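Local coordinates for chromosome partition protein Smc (Pyrococcus yayanosii, PDB 5XEI) that probably acts in chromosome condensation and partitioning, binding DNA and hydrolysing ATP, and is represented here by its ABC-type head domain with part of the coiled coil, at residues 112-117 and 124-129; 11-16 and 57-62; 3-8 and 97-102; 149-154 and 431-436. All coordinates share one frame; numbering follows the deposited sequence.

Contact 1: 112-117 and 124-129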
loop_
_atom_site.group_PDB
_atom_site.type_symbol
_atom_site.label_atom_id
_atom_site.label_comp_id
_atom_site.label_asym_id
_atom_site.label_seq_id
_atom_site.Cartn_x
_atom_site.Cartn_y
_atom_site.Cartn_z
ATOM N N SER A 112 -5.824 -10.809 30.230
ATOM C CA SER A 112 -4.438 -10.349 30.317
ATOM C C SER A 112 -4.365 -8.836 30.498
ATOM O O SER A 112 -5.369 -8.135 30.595
ATOM C CB SER A 112 -3.645 -10.748 29.072
ATOM O OG SER A 112 -3.384 -12.130 29.064
ATOM N N ALA A 113 -3.142 -8.328 30.520
ATOM C CA ALA A 113 -2.914 -6.908 30.737
ATOM C C ALA A 113 -1.456 -6.620 30.446
ATOM O O ALA A 113 -0.580 -7.380 30.864
ATOM C CB ALA A 113 -3.253 -6.497 32.174
ATOM N N TYR A 114 -1.199 -5.525 29.745
ATOM C CA TYR A 114 0.150 -5.188 29.332
ATOM C C TYR A 114 0.550 -3.830 29.894
ATOM O O TYR A 114 -0.285 -3.038 30.332
ATOM C CB TYR A 114 0.264 -5.209 27.797
ATOM C CG TYR A 114 0.119 -6.592 27.202
ATOM C CD1 TYR A 114 -1.130 -7.183 27.099
ATOM C CD2 TYR A 114 1.230 -7.303 26.735
ATOM C CE1 TYR A 114 -1.287 -8.442 26.567
ATOM C CE2 TYR A 114 1.087 -8.575 26.182
ATOM C CZ TYR A 114 -0.186 -9.133 26.109
ATOM O OH TYR A 114 -0.398 -10.391 25.595
ATOM N N TRP A 115 1.854 -3.582 29.898
ATOM C CA TRP A 115 2.421 -2.292 30.264
ATOM C C TRP A 115 3.753 -2.140 29.552
ATOM O O TRP A 115 4.593 -3.042 29.651
ATOM C CB TRP A 115 2.684 -2.196 31.763
ATOM C CG TRP A 115 1.513 -2.244 32.663
ATOM C CD1 TRP A 115 0.851 -1.175 33.203
ATOM C CD2 TRP A 115 0.886 -3.415 33.194
ATOM N NE1 TRP A 115 -0.151 -1.614 34.030
ATOM C CE2 TRP A 115 -0.156 -2.984 34.038
ATOM C CE3 TRP A 115 1.093 -4.784 33.028
ATOM C CZ2 TRP A 115 -0.985 -3.875 34.714
ATOM C CZ3 TRP A 115 0.268 -5.667 33.700
ATOM C CH2 TRP A 115 -0.759 -5.208 34.531
ATOM N N LEU A 116 3.975 -1.019 28.865
ATOM C CA LEU A 116 5.338 -0.625 28.525
ATOM C C LEU A 116 5.716 0.560 29.388
ATOM O O LEU A 116 4.946 1.514 29.508
ATOM C CB LEU A 116 5.539 -0.304 27.044
ATOM C CG LEU A 116 4.601 0.497 26.158
ATOM C CD1 LEU A 116 4.538 1.985 26.544
ATOM C CD2 LEU A 116 5.100 0.350 24.727
ATOM N N ASN A 117 6.870 0.454 30.040
ATOM C CA ASN A 117 7.394 1.517 30.889
ATOM C C ASN A 117 6.345 2.034 31.871
ATOM O O ASN A 117 6.357 3.212 32.237
ATOM C CB ASN A 117 7.954 2.650 30.031
ATOM C CG ASN A 117 9.143 2.201 29.189
ATOM O OD1 ASN A 117 10.095 1.640 29.715
ATOM N ND2 ASN A 117 9.085 2.432 27.884
ATOM N N SER A 124 -2.065 -4.956 20.619
ATOM C CA SER A 124 -1.620 -4.567 19.280
ATOM C C SER A 124 -0.513 -3.517 19.334
ATOM O O SER A 124 0.306 -3.445 18.417
ATOM C CB SER A 124 -2.793 -4.059 18.440
ATOM O OG SER A 124 -3.019 -2.672 18.650
ATOM N N GLU A 125 -0.456 -2.710 20.396
ATOM C CA GLU A 125 0.646 -1.760 20.525
ATOM C C GLU A 125 1.949 -2.453 20.906
ATOM O O GLU A 125 3.007 -2.112 20.369
ATOM C CB GLU A 125 0.310 -0.681 21.548
ATOM C CG GLU A 125 -0.450 0.476 20.969
ATOM C CD GLU A 125 -1.573 0.936 21.887
ATOM O OE1 GLU A 125 -2.648 1.344 21.367
ATOM O OE2 GLU A 125 -1.377 0.868 23.131
ATOM N N ILE A 126 1.909 -3.403 21.852
ATOM C CA ILE A 126 3.111 -4.178 22.166
ATOM C C ILE A 126 3.577 -4.946 20.930
ATOM O O ILE A 126 4.772 -4.969 20.605
ATOM C CB ILE A 126 2.856 -5.129 23.357
ATOM C CG1 ILE A 126 2.275 -4.391 24.565
ATOM C CG2 ILE A 126 4.143 -5.821 23.780
ATOM C CD1 ILE A 126 3.254 -3.495 25.289
ATOM N N LEU A 127 2.641 -5.563 20.205
ATOM C CA LEU A 127 3.027 -6.382 19.061
ATOM C C LEU A 127 3.663 -5.532 17.968
ATOM O O LEU A 127 4.717 -5.880 17.424
ATOM C CB LEU A 127 1.807 -7.126 18.524
ATOM C CG LEU A 127 1.202 -8.220 19.399
ATOM C CD1 LEU A 127 -0.082 -8.705 18.788
ATOM C CD2 LEU A 127 2.155 -9.406 19.617
ATOM N N ASP A 128 3.029 -4.405 17.631
ATOM C CA ASP A 128 3.496 -3.602 16.509
ATOM C C ASP A 128 4.870 -3.017 16.790
ATOM O O ASP A 128 5.688 -2.888 15.874
ATOM C CB ASP A 128 2.453 -2.516 16.175
ATOM C CG ASP A 128 2.469 -1.326 17.147
ATOM O OD1 ASP A 128 1.548 -0.483 17.051
ATOM O OD2 ASP A 128 3.392 -1.190 17.983
ATOM N N LEU A 129 5.144 -2.682 18.056
ATOM C CA LEU A 129 6.455 -2.174 18.447
ATOM C C LEU A 129 7.502 -3.298 18.490
ATOM O O LEU A 129 8.648 -3.117 18.042
ATOM C CB LEU A 129 6.332 -1.449 19.794
ATOM C CG LEU A 129 7.568 -1.184 20.657
ATOM C CD1 LEU A 129 8.429 -0.220 19.927
ATOM C CD2 LEU A 129 7.244 -0.577 22.008
#

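Contact 2: 11-16 and 57-62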
loop_
_atom_site.group_PDB
_atom_site.type_symbol
_atom_site.label_atom_id
_atom_site.label_comp_id
_atom_site.label_asym_id
_atom_site.label_seq_id
_atom_site.Cartn_x
_atom_site.Cartn_y
_atom_site.Cartn_z
ATOM N N GLY A 11 4.629 -15.502 40.098
ATOM C CA GLY A 11 3.463 -16.345 39.954
ATOM C C GLY A 11 3.380 -17.144 38.682
ATOM O O GLY A 11 2.278 -17.526 38.287
ATOM N N PHE A 12 4.508 -17.443 38.044
ATOM C CA PHE A 12 4.543 -18.019 36.701
ATOM C C PHE A 12 4.975 -19.480 36.780
ATOM O O PHE A 12 6.084 -19.783 37.247
ATOM C CB PHE A 12 5.492 -17.232 35.791
ATOM C CG PHE A 12 5.439 -17.647 34.351
ATOM C CD1 PHE A 12 4.445 -17.148 33.506
ATOM C CD2 PHE A 12 6.377 -18.534 33.830
ATOM C CE1 PHE A 12 4.393 -17.542 32.177
ATOM C CE2 PHE A 12 6.333 -18.939 32.486
ATOM C CZ PHE A 12 5.352 -18.449 31.667
ATOM N N LYS A 13 4.104 -20.373 36.309
ATOM C CA LYS A 13 4.394 -21.797 36.262
ATOM C C LYS A 13 5.121 -22.263 37.520
ATOM O O LYS A 13 4.727 -21.893 38.628
ATOM C CB LYS A 13 5.189 -22.108 35.012
ATOM C CG LYS A 13 4.479 -21.674 33.758
ATOM C CD LYS A 13 4.971 -22.443 32.532
ATOM C CE LYS A 13 4.089 -23.617 32.182
ATOM N NZ LYS A 13 4.541 -24.248 30.911
ATOM N N SER A 14 6.201 -23.023 37.376
ATOM C CA SER A 14 6.908 -23.596 38.519
ATOM C C SER A 14 7.623 -22.565 39.405
ATOM O O SER A 14 8.340 -22.941 40.344
ATOM C CB SER A 14 7.920 -24.623 38.016
ATOM O OG SER A 14 8.852 -24.020 37.130
ATOM N N TYR A 15 7.539 -21.262 39.218
ATOM C CA TYR A 15 8.229 -20.323 40.087
ATOM C C TYR A 15 7.225 -19.807 41.114
ATOM O O TYR A 15 6.024 -19.714 40.833
ATOM C CB TYR A 15 8.871 -19.203 39.249
ATOM C CG TYR A 15 9.905 -19.767 38.288
ATOM C CD1 TYR A 15 9.514 -20.514 37.185
ATOM C CD2 TYR A 15 11.267 -19.600 38.500
ATOM C CE1 TYR A 15 10.438 -21.070 36.309
ATOM C CE2 TYR A 15 12.213 -20.161 37.616
ATOM C CZ TYR A 15 11.777 -20.894 36.523
ATOM O OH TYR A 15 12.661 -21.477 35.636
ATOM N N GLY A 16 7.693 -19.542 42.326
ATOM C CA GLY A 16 6.764 -19.326 43.416
ATOM C C GLY A 16 6.072 -17.984 43.301
ATOM O O GLY A 16 6.145 -17.289 42.285
ATOM N N ALA A 57 2.092 -23.742 22.933
ATOM C CA ALA A 57 3.511 -23.436 22.832
ATOM C C ALA A 57 4.106 -22.982 24.159
ATOM O O ALA A 57 5.305 -23.195 24.393
ATOM C CB ALA A 57 3.747 -22.391 21.745
ATOM N N MET A 58 3.303 -22.391 25.042
ATOM C CA MET A 58 3.764 -22.121 26.400
ATOM C C MET A 58 3.610 -23.332 27.321
ATOM O O MET A 58 3.858 -23.206 28.528
ATOM C CB MET A 58 3.038 -20.900 26.972
ATOM C CG MET A 58 3.595 -19.580 26.442
ATOM S SD MET A 58 2.429 -18.177 26.422
ATOM C CE MET A 58 1.114 -18.800 25.374
ATOM N N ARG A 59 3.232 -24.495 26.755
ATOM C CA ARG A 59 3.150 -25.794 27.445
ATOM C C ARG A 59 2.317 -25.715 28.716
ATOM O O ARG A 59 2.641 -26.331 29.736
ATOM C CB ARG A 59 4.532 -26.387 27.745
ATOM C CG ARG A 59 5.589 -26.128 26.693
ATOM C CD ARG A 59 6.957 -26.643 27.176
ATOM N NE ARG A 59 7.048 -26.522 28.621
ATOM C CZ ARG A 59 8.196 -26.591 29.278
ATOM N NH1 ARG A 59 9.317 -26.758 28.594
ATOM N NH2 ARG A 59 8.240 -26.494 30.605
ATOM N N ALA A 60 1.252 -24.932 28.664
ATOM C CA ALA A 60 0.191 -24.997 29.648
ATOM C C ALA A 60 -1.011 -25.634 28.973
ATOM O O ALA A 60 -1.244 -25.414 27.777
ATOM C CB ALA A 60 -0.157 -23.608 30.195
ATOM N N THR A 61 -1.754 -26.458 29.720
ATOM C CA THR A 61 -2.949 -27.060 29.133
ATOM C C THR A 61 -3.930 -25.979 28.672
ATOM O O THR A 61 -4.591 -26.126 27.637
ATOM C CB THR A 61 -3.608 -28.035 30.124
ATOM O OG1 THR A 61 -4.542 -27.339 30.962
ATOM C CG2 THR A 61 -2.552 -28.709 31.004
ATOM N N ARG A 62 -4.005 -24.868 29.408
ATOM C CA ARG A 62 -4.893 -23.762 29.100
ATOM C C ARG A 62 -4.152 -22.473 29.389
ATOM O O ARG A 62 -3.092 -22.470 30.015
ATOM C CB ARG A 62 -6.186 -23.828 29.915
ATOM C CG ARG A 62 -6.878 -25.174 29.863
ATOM C CD ARG A 62 -8.337 -24.979 30.191
ATOM N NE ARG A 62 -8.683 -23.640 29.768
ATOM C CZ ARG A 62 -9.687 -22.942 30.273
ATOM N NH1 ARG A 62 -10.452 -23.456 31.225
ATOM N NH2 ARG A 62 -9.932 -21.721 29.824
#

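Contact 3: 3-8 and 97-102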
loop_
_atom_site.group_PDB
_atom_site.type_symbol
_atom_site.label_atom_id
_atom_site.label_comp_id
_atom_site.label_asym_id
_atom_site.label_seq_id
_atom_site.Cartn_x
_atom_site.Cartn_y
_atom_site.Cartn_z
ATOM N N TYR A 3 18.618 -5.678 23.509
ATOM C CA TYR A 3 18.930 -6.987 24.068
ATOM C C TYR A 3 18.379 -7.068 25.490
ATOM O O TYR A 3 18.265 -6.051 26.185
ATOM C CB TYR A 3 20.440 -7.261 24.044
ATOM C CG TYR A 3 21.241 -6.377 24.968
ATOM C CD1 TYR A 3 21.473 -6.758 26.287
ATOM C CD2 TYR A 3 21.766 -5.165 24.529
ATOM C CE1 TYR A 3 22.200 -5.970 27.147
ATOM C CE2 TYR A 3 22.499 -4.361 25.386
ATOM C CZ TYR A 3 22.712 -4.774 26.699
ATOM O OH TYR A 3 23.431 -4.002 27.582
ATOM N N ILE A 4 18.050 -8.286 25.912
ATOM C CA ILE A 4 17.352 -8.500 27.172
ATOM C C ILE A 4 18.327 -8.299 28.322
ATOM O O ILE A 4 19.275 -9.074 28.488
ATOM C CB ILE A 4 16.744 -9.903 27.220
ATOM C CG1 ILE A 4 15.834 -10.106 26.009
ATOM C CG2 ILE A 4 16.023 -10.090 28.542
ATOM C CD1 ILE A 4 15.495 -11.555 25.729
ATOM N N GLU A 5 18.087 -7.271 29.131
ATOM C CA GLU A 5 18.913 -7.075 30.320
ATOM C C GLU A 5 18.512 -8.025 31.434
ATOM O O GLU A 5 19.375 -8.519 32.164
ATOM C CB GLU A 5 18.827 -5.629 30.803
ATOM C CG GLU A 5 18.777 -4.636 29.645
ATOM C CD GLU A 5 18.717 -3.173 30.080
ATOM O OE1 GLU A 5 19.782 -2.504 30.123
ATOM O OE2 GLU A 5 17.594 -2.692 30.364
ATOM N N LYS A 6 17.220 -8.312 31.578
ATOM C CA LYS A 6 16.795 -9.249 32.613
ATOM C C LYS A 6 15.337 -9.640 32.403
ATOM O O LYS A 6 14.615 -9.064 31.582
ATOM C CB LYS A 6 16.963 -8.658 34.008
ATOM C CG LYS A 6 15.967 -7.562 34.299
ATOM C CD LYS A 6 16.255 -6.929 35.633
ATOM C CE LYS A 6 15.384 -5.695 35.841
ATOM N NZ LYS A 6 15.577 -5.057 37.177
ATOM N N LEU A 7 14.904 -10.597 33.207
ATOM C CA LEU A 7 13.566 -11.145 33.105
ATOM C C LEU A 7 13.044 -11.422 34.507
ATOM O O LEU A 7 13.775 -11.934 35.356
ATOM C CB LEU A 7 13.588 -12.408 32.234
ATOM C CG LEU A 7 12.331 -13.219 31.985
ATOM C CD1 LEU A 7 11.515 -12.492 30.961
ATOM C CD2 LEU A 7 12.746 -14.534 31.410
ATOM N N GLU A 8 11.784 -11.060 34.753
ATOM C CA GLU A 8 11.178 -11.185 36.074
ATOM C C GLU A 8 9.893 -11.986 36.015
ATOM O O GLU A 8 8.963 -11.630 35.276
ATOM C CB GLU A 8 10.888 -9.830 36.709
ATOM C CG GLU A 8 12.030 -8.878 36.551
ATOM C CD GLU A 8 11.872 -7.645 37.408
ATOM O OE1 GLU A 8 10.861 -6.935 37.222
ATOM O OE2 GLU A 8 12.774 -7.368 38.233
ATOM N N GLU A 97 13.773 6.038 24.721
ATOM C CA GLU A 97 14.268 5.499 25.973
ATOM C C GLU A 97 15.316 4.436 25.663
ATOM O O GLU A 97 15.267 3.782 24.616
ATOM C CB GLU A 97 13.121 4.911 26.806
ATOM C CG GLU A 97 12.083 5.932 27.285
ATOM C CD GLU A 97 12.582 6.815 28.424
ATOM O OE1 GLU A 97 13.198 7.866 28.151
ATOM O OE2 GLU A 97 12.361 6.454 29.600
ATOM N N ASP A 98 16.289 4.302 26.571
ATOM C CA ASP A 98 17.273 3.228 26.488
ATOM C C ASP A 98 16.848 1.976 27.216
ATOM O O ASP A 98 17.525 0.947 27.090
ATOM C CB ASP A 98 18.618 3.617 27.098
ATOM C CG ASP A 98 19.214 4.837 26.482
ATOM O OD1 ASP A 98 18.764 5.196 25.377
ATOM O OD2 ASP A 98 20.174 5.382 27.085
ATOM N N GLU A 99 15.811 2.056 28.036
ATOM C CA GLU A 99 15.214 0.879 28.641
ATOM C C GLU A 99 13.764 0.827 28.204
ATOM O O GLU A 99 12.993 1.742 28.499
ATOM C CB GLU A 99 15.330 0.901 30.163
ATOM C CG GLU A 99 15.586 -0.496 30.727
ATOM C CD GLU A 99 15.743 -0.544 32.247
ATOM O OE1 GLU A 99 15.079 0.248 32.955
ATOM O OE2 GLU A 99 16.549 -1.375 32.730
ATOM N N VAL A 100 13.420 -0.203 27.448
ATOM C CA VAL A 100 12.039 -0.542 27.141
ATOM C C VAL A 100 11.659 -1.719 28.027
ATOM O O VAL A 100 12.297 -2.776 27.969
ATOM C CB VAL A 100 11.858 -0.889 25.659
ATOM C CG1 VAL A 100 10.389 -0.999 25.335
ATOM C CG2 VAL A 100 12.553 0.143 24.790
ATOM N N VAL A 101 10.627 -1.544 28.843
ATOM C CA VAL A 101 10.195 -2.563 29.791
ATOM C C VAL A 101 8.769 -2.963 29.464
ATOM O O VAL A 101 7.875 -2.109 29.435
ATOM C CB VAL A 101 10.279 -2.069 31.240
ATOM C CG1 VAL A 101 9.949 -3.223 32.182
ATOM C CG2 VAL A 101 11.653 -1.467 31.507
ATOM N N ILE A 102 8.559 -4.258 29.251
ATOM C CA ILE A 102 7.256 -4.819 28.920
ATOM C C ILE A 102 6.873 -5.794 30.021
ATOM O O ILE A 102 7.631 -6.724 30.328
ATOM C CB ILE A 102 7.270 -5.511 27.549
ATOM C CG1 ILE A 102 7.711 -4.511 26.475
ATOM C CG2 ILE A 102 5.903 -6.063 27.239
ATOM C CD1 ILE A 102 7.999 -5.129 25.123
#

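Contact 4: 149-154 and 431-436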
loop_
_atom_site.group_PDB
_atom_site.type_symbol
_atom_site.label_atom_id
_atom_site.label_comp_id
_atom_site.label_asym_id
_atom_site.label_seq_id
_atom_site.Cartn_x
_atom_site.Cartn_y
_atom_site.Cartn_z
ATOM N N THR A 149 10.854 -29.495 14.765
ATOM C CA THR A 149 9.952 -30.361 14.021
ATOM C C THR A 149 8.907 -29.548 13.263
ATOM O O THR A 149 8.577 -29.873 12.119
ATOM C CB THR A 149 9.304 -31.369 14.969
ATOM O OG1 THR A 149 10.326 -32.211 15.537
ATOM C CG2 THR A 149 8.259 -32.216 14.227
ATOM N N LYS A 150 8.393 -28.472 13.868
ATOM C CA LYS A 150 7.464 -27.602 13.149
ATOM C C LYS A 150 8.122 -26.976 11.929
ATOM O O LYS A 150 7.467 -26.772 10.899
ATOM C CB LYS A 150 6.936 -26.505 14.072
ATOM C CG LYS A 150 6.100 -27.038 15.213
ATOM C CD LYS A 150 4.819 -26.249 15.415
ATOM C CE LYS A 150 3.927 -26.959 16.432
ATOM N NZ LYS A 150 4.726 -27.570 17.551
ATOM N N PHE A 151 9.415 -26.662 12.036
ATOM C CA PHE A 151 10.146 -25.996 10.968
ATOM C C PHE A 151 10.467 -26.949 9.821
ATOM O O PHE A 151 10.656 -26.509 8.675
ATOM C CB PHE A 151 11.420 -25.387 11.556
ATOM C CG PHE A 151 12.451 -25.000 10.531
ATOM C CD1 PHE A 151 13.584 -25.767 10.347
ATOM C CD2 PHE A 151 12.283 -23.866 9.755
ATOM C CE1 PHE A 151 14.533 -25.405 9.416
ATOM C CE2 PHE A 151 13.229 -23.507 8.815
ATOM C CZ PHE A 151 14.352 -24.275 8.650
ATOM N N ILE A 152 10.519 -28.250 10.122
ATOM C CA ILE A 152 10.838 -29.284 9.144
ATOM C C ILE A 152 9.607 -29.645 8.319
ATOM O O ILE A 152 9.691 -29.820 7.097
ATOM C CB ILE A 152 11.415 -30.503 9.887
ATOM C CG1 ILE A 152 12.739 -30.134 10.561
ATOM C CG2 ILE A 152 11.544 -31.710 8.974
ATOM C CD1 ILE A 152 13.757 -29.449 9.688
ATOM N N LYS A 153 8.449 -29.757 8.970
ATOM C CA LYS A 153 7.182 -29.927 8.274
ATOM C C LYS A 153 6.744 -28.658 7.546
ATOM O O LYS A 153 5.721 -28.673 6.852
ATOM C CB LYS A 153 6.098 -30.361 9.274
ATOM C CG LYS A 153 6.586 -31.336 10.352
ATOM C CD LYS A 153 5.704 -32.576 10.498
ATOM C CE LYS A 153 6.168 -33.453 11.666
ATOM N NZ LYS A 153 5.136 -34.450 12.101
ATOM N N MET A 154 7.493 -27.566 7.686
ATOM C CA MET A 154 7.085 -26.285 7.125
ATOM C C MET A 154 7.192 -26.316 5.603
ATOM O O MET A 154 8.190 -26.791 5.053
ATOM C CB MET A 154 7.955 -25.175 7.709
ATOM C CG MET A 154 7.471 -23.796 7.418
ATOM S SD MET A 154 8.276 -22.614 8.511
ATOM C CE MET A 154 9.867 -22.405 7.731
ATOM N N LEU A 431 19.746 -25.326 12.309
ATOM C CA LEU A 431 20.632 -24.354 12.936
ATOM C C LEU A 431 21.530 -23.661 11.927
ATOM O O LEU A 431 21.884 -22.486 12.126
ATOM C CB LEU A 431 21.472 -25.023 14.023
ATOM C CG LEU A 431 20.698 -25.254 15.326
ATOM C CD1 LEU A 431 21.063 -26.563 15.890
ATOM C CD2 LEU A 431 20.956 -24.165 16.348
ATOM N N ALA A 432 21.900 -24.354 10.841
ATOM C CA ALA A 432 22.604 -23.668 9.762
ATOM C C ALA A 432 21.731 -22.565 9.190
ATOM O O ALA A 432 22.159 -21.409 9.081
ATOM C CB ALA A 432 23.026 -24.649 8.669
ATOM N N PHE A 433 20.482 -22.897 8.868
ATOM C CA PHE A 433 19.541 -21.887 8.408
ATOM C C PHE A 433 19.491 -20.709 9.366
ATOM O O PHE A 433 19.722 -19.566 8.969
ATOM C CB PHE A 433 18.152 -22.489 8.255
ATOM C CG PHE A 433 17.244 -21.667 7.402
ATOM C CD1 PHE A 433 17.704 -21.127 6.211
ATOM C CD2 PHE A 433 15.931 -21.447 7.765
ATOM C CE1 PHE A 433 16.871 -20.379 5.409
ATOM C CE2 PHE A 433 15.081 -20.700 6.956
ATOM C CZ PHE A 433 15.553 -20.169 5.786
ATOM N N ILE A 434 19.200 -20.982 10.642
ATOM C CA ILE A 434 19.059 -19.917 11.631
ATOM C C ILE A 434 20.306 -19.055 11.644
ATOM O O ILE A 434 20.241 -17.824 11.568
ATOM C CB ILE A 434 18.774 -20.511 13.025
ATOM C CG1 ILE A 434 17.447 -21.279 13.020
ATOM C CG2 ILE A 434 18.757 -19.423 14.094
ATOM C CD1 ILE A 434 16.942 -21.634 14.380
ATOM N N PHE A 435 21.465 -19.695 11.699
ATOM C CA PHE A 435 22.694 -18.924 11.753
ATOM C C PHE A 435 22.955 -18.170 10.468
ATOM O O PHE A 435 23.548 -17.084 10.514
ATOM C CB PHE A 435 23.866 -19.829 12.096
ATOM C CG PHE A 435 24.056 -19.976 13.557
ATOM C CD1 PHE A 435 24.668 -18.962 14.287
ATOM C CD2 PHE A 435 23.569 -21.084 14.221
ATOM C CE1 PHE A 435 24.831 -19.070 15.650
ATOM C CE2 PHE A 435 23.723 -21.195 15.589
ATOM C CZ PHE A 435 24.359 -20.180 16.309
ATOM N N ALA A 436 22.535 -18.723 9.326
ATOM C CA ALA A 436 22.695 -18.024 8.055
ATOM C C ALA A 436 22.024 -16.655 8.110
ATOM O O ALA A 436 22.644 -15.624 7.822
ATOM C CB ALA A 436 22.123 -18.869 6.918
#

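Contact 1: 112-117 and 124-129
Ile126 of helix 124-129 rests against Tyr114 of strand 112-116 and gives up 80 Å² of its own surface to the strand, the largest share on the helix side. Its CG1 branch reaches Tyr114 CD2 at 3.8 Å and Tyr114 CB at 3.9 Å, so it meets the ring at the root and one flank, at a slant. CG1 stands beside the backbone N, opposite the carbonyl carbon (chi1 -52°), which aims this branch at the tyrosine and carries Ile126 CD1 on toward Leu116 CB, 4.3 Å away. A second apolar meeting, one helical turn on, joins Leu116 CD2 to Leu129 CD2 at 3.6 Å. The strand belongs to the six-stranded antiparallel sheet of the head, on which helix 123-132 packs; the axes of the two segments pass 9.3 Å apart and cross at 51°. Ile126 also touches Ile102 and Ala121, and Leu129 touches Phe93 and Pro94. The loose side belongs to Ser124, Glu125 and Asp128, which lie toward solvent, while Trp115 points off the other face of the strand, onto Lys103 and Arg105. No hydrogen bond crosses, so between these segments helix and strand meet by apolar packing alone, with the helix's polar residues turned outward.

Contact 2: 11-16 and 57-62
Lys13 spans the gap to segment 57-62 with its side chain, whose CB projects toward the other segment from the second position of a type II' turn running from Phe12 to Tyr15. Lys13 CG lies 3.5 Å above the plane of the Phe12 ring, offset toward the rim. CD leads into a bend (chi3 97°) that turns the end of the chain to the Met58 and Arg59 carbonyls, and Lys13 CE stands 3.7 Å from Met58 O. Lys13 NZ then donates to Met58 O at 2.7 Å, in the carbonyl plane with a C=O...N angle of 151°, and more weakly to Arg59 O at 3.1 Å. Asp44 adds a salt bridge to NZ and Asn41 a weak bond. Arg59 NE, 4.1 Å from Lys13 NZ, pairs with the same Asp44 carboxylate, which probably offsets the mutual repulsion of the two cations. A methionine in place of Lys13 would probably leave the carbonyls of Met58 and Arg59 without this donor and Asp44 with one cation fewer. Through Asn41, which belongs to the predicted ATP site, the cluster of Lys13, Asp44 and Arg59 lies beside the Walker A (P-loop) region of an ABC-type ATPase head.

Contact 3: 3-8 and 97-102
Glu5 OE1 accepts a hydrogen bond from Asn87 ND2; the other oxygen of this carboxylate, Glu5 OE2, lies against Glu99, modelled 2.9 Å from Glu99 OE2. That second approach joins two acceptors and is not a hydrogen bond, and at this resolution its detail is doubtful. The two carboxylate planes stand 82° apart, almost perpendicular, and the side chains cross at a slant. On the Glu5 side, CG sits beside the backbone N (chi1 -38°), and the chain is then extended through chi2, which carries the acid across to the other segment. Glu99 is exposed and Glu5 partly exposed, so this is a contact at the surface, and it buries 93 Å² altogether. The CA atoms of Glu5 and Glu99 are 8.9 Å apart, as expected because strand 80-87 runs between strands 3-10 and 99-106. Glu5 and Lys6 both face Tyr85 of that middle strand, forming a classic beta bulge. Nearby basic charge is no firm mate: Lys6 NZ is 5.9 Å from Glu99 OE2, makes a long salt bridge with Glu8 OE2 (3.8 Å), and lies in cation-pi contact with the Tyr85 ring. Replacing Glu5 by an alanine would probably leave Asn87 ND2 without its acceptor and open a gap beside Glu99. Two acids placed near each other would probably disfavour both being charged; no bond across the contact joins them, and the two outer strands are linked through strand 80-87 between them.

Contact 4: 149-154 and 431-436
The phenyl rings of Phe151 and Phe433 touch at their peripheries and do not overlap face on, which excludes a stack. Their planes are inclined by 24°, too little for a T-shaped pair, and their centroids are 5.6 Å apart. Phe151 CZ approaches Phe433 CD2 at 3.4 Å, and Phe151 CE2 lies 3.8 Å from Phe433 CE2, so one side of each rim does the touching, CE2-CZ against CD2-CE2. Both side chains leave their helices alike, with CG opposite the backbone N (chi1 164° for Phe151, -162° for Phe433), and this throws each ring across the gap between helix 147-152 and helix 424-440. The CA atoms of the two residues remain 10.6 Å apart, so between these segments the rings bridge the distance. Phe151 is also engaged by Arg159, which makes a cation-pi contact with its ring and a hydrogen bond to its backbone O, and it touches Ala430 on the partner helix. Helix 424-440 begins within the MSGGE signature sequence of ABC-type ATPases. With no hydrogen bond or charge pair between the two segments and just 96 Å² buried, their meeting rests on dispersion between aromatic rims, which by itself probably imposes little direction on them.

Contacts 1 and 3 share the six-stranded antiparallel sheet: strands 99-106 and 112-116 are neighbours in it, and the two contacts, centres 13 Å apart, touch where Asn117 N lies 2.8 Å from Val101 O, a probable hydrogen bond. Contact 2 adjoins contact 3 in sequence, its centre 22 Å away, in the loops near the predicted ATP site. Along the chain contact 3 spans contact 2, contact 1 follows, and contact 4 comes last. Contact 4, 26 to 28 Å from the other centres, pairs helix 147-152 with helix 424-440 across the long coiled-coil insertion, so the head is built from both ends of the chain.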